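MP-4 (Mucuna pruriens, PDB 5DSS) contributes to the neutralization of snake venom by Mucuna pruriens seeds through an indirect, antibody-mediated route, and belongs to the Kunitz-type trypsin inhibitor family. Local coordinates at residues N160-G163 / R164-G167. Residues are numbered along the deposited sequence; the frame is centred on the assembly and turned at random.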
loop_
_atom_site.group_PDB
_atom_site.type_symbol
_atom_site.label_atom_id
_atom_site.label_comp_id
_atom_site.label_asym_id
_atom_site.label_seq_id
_atom_site.Cartn_x
_atom_site.Cartn_y
_atom_site.Cartn_z
ATOM N N ASN A 160 2.418 -8.002 14.895
ATOM C CA ASN A 160 3.069 -9.299 15.020
ATOM C C ASN A 160 4.497 -9.234 15.611
ATOM O O ASN A 160 5.196 -10.249 15.648
ATOM C CB ASN A 160 3.007 -10.092 13.688
ATOM C CG ASN A 160 3.273 -11.596 13.867
ATOM O OD1 ASN A 160 4.194 -12.007 14.586
ATOM N ND2 ASN A 160 2.468 -12.422 13.185
ATOM N N ARG A 161 4.923 -8.061 16.095
ATOM C CA ARG A 161 6.182 -7.957 16.881
ATOM C C ARG A 161 7.471 -7.993 16.037
ATOM O O ARG A 161 8.559 -8.277 16.532
ATOM C CB ARG A 161 6.239 -9.052 17.977
ATOM C CG ARG A 161 4.939 -9.307 18.736
ATOM C CD ARG A 161 5.110 -10.343 19.844
ATOM N NE ARG A 161 5.422 -11.690 19.350
ATOM C CZ ARG A 161 6.519 -12.375 19.662
ATOM N NH1 ARG A 161 7.433 -11.858 20.476
ATOM N NH2 ARG A 161 6.704 -13.586 19.164
ATOM N N GLU A 162 7.338 -7.693 14.755
ATOM C CA GLU A 162 8.475 -7.723 13.838
ATOM C C GLU A 162 8.664 -6.377 13.180
ATOM O O GLU A 162 9.749 -6.012 12.725
ATOM C CB GLU A 162 8.161 -8.792 12.824
ATOM C CG GLU A 162 7.184 -9.790 13.436
ATOM C CD GLU A 162 7.367 -11.200 12.945
ATOM O OE1 GLU A 162 7.333 -11.381 11.718
ATOM O OE2 GLU A 162 7.529 -12.110 13.783
ATOM N N GLY A 163 7.562 -5.649 13.177
ATOM C CA GLY A 163 7.421 -4.390 12.494
ATOM C C GLY A 163 5.919 -4.294 12.448
ATOM O O GLY A 163 5.230 -4.698 13.385
ATOM N N ARG A 164 5.411 -3.787 11.340
ATOM C CA ARG A 164 4.010 -3.569 11.205
ATOM C C ARG A 164 3.482 -4.019 9.843
ATOM O O ARG A 164 3.609 -3.305 8.843
ATOM C CB ARG A 164 3.777 -2.094 11.355
ATOM C CG ARG A 164 2.630 -1.739 12.253
ATOM C CD ARG A 164 2.655 -0.244 12.325
ATOM N NE ARG A 164 2.101 0.214 13.576
ATOM C CZ ARG A 164 2.781 0.936 14.445
ATOM N NH1 ARG A 164 4.044 1.267 14.163
ATOM N NH2 ARG A 164 2.177 1.344 15.566
ATOM N N ARG A 165 2.878 -5.203 9.810
ATOM C CA ARG A 165 2.327 -5.747 8.576
ATOM C C ARG A 165 1.039 -4.994 8.284
ATOM O O ARG A 165 0.135 -4.939 9.125
ATOM C CB ARG A 165 1.998 -7.262 8.739
ATOM C CG ARG A 165 3.237 -8.059 9.179
ATOM C CD ARG A 165 2.995 -9.381 9.882
ATOM N NE ARG A 165 2.716 -10.445 8.923
ATOM C CZ ARG A 165 2.799 -11.759 9.176
ATOM N NH1 ARG A 165 3.163 -12.211 10.379
ATOM N NH2 ARG A 165 2.521 -12.636 8.215
ATOM N N LEU A 166 0.956 -4.376 7.114
ATOM C CA LEU A 166 -0.298 -3.778 6.726
ATOM C C LEU A 166 -1.416 -4.807 6.627
ATOM O O LEU A 166 -1.152 -6.004 6.558
ATOM C CB LEU A 166 -0.152 -3.082 5.385
ATOM C CG LEU A 166 0.483 -1.701 5.338
ATOM C CD1 LEU A 166 0.470 -1.226 3.888
ATOM C CD2 LEU A 166 -0.289 -0.760 6.246
ATOM N N GLY A 167 -2.667 -4.344 6.592
ATOM C CA GLY A 167 -3.784 -5.256 6.522
ATOM C C GLY A 167 -5.041 -4.484 6.246
ATOM O O GLY A 167 -4.999 -3.261 6.232
#
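Asn160 and Arg165 meet at a turn, where their side chains cross at a slant and the amide nitrogen ND2 of Asn160 comes up to NH1 of Arg165, with the carboxamide and guanidinium planes 35° apart. The closest pair is Asn160 ND2 and Arg165 NH1, 2.9 Å apart as modelled. Both nitrogens are donors, so the pair is no hydrogen bond, and at 2.8 Å resolution its shortness proves little; the assignment of the amide ends is correspondingly doubtful. Further evidence of contact comes from the aliphatic parts, since Asn160 CB lies 3.9 Å from Arg165 CD. Two torsions bring the groups together: chi1 of Asn160 (-162°) sets CG opposite the main-chain N, while the Arg165 chain, after an extended chi2, folds at chi3 (81°) and turns NH1 toward the Asn160 amide.

Glu162 adds a looser electrostatic term. Its OE1 is 4.5 Å from Arg165 NH1 and stands off the plane of the guanidinium, where none of its N-H bonds is directed; any attraction would be through charge alone, and the oxygen's position is itself uncertain. Arg41 forms a long, weak ion pair with the same carboxylate.

Arg164 leaves the backbone on the face opposite to Arg165, the alternation expected of adjacent strand residues, and its extended chain ends in a weak hydrogen bond from Arg164 NH2 to Pro30 O. Main-chain hydrogen bonds join Arg164 to Gln51 and Arg165 to Tyr158, which places 164-167 between strands 49-51 and 156-157. The geometry is that of a beta-hairpin connection, the loop between antiparallel strands 156-157 and 164-167, consistent with the beta-trefoil fold of Kunitz-type inhibitors.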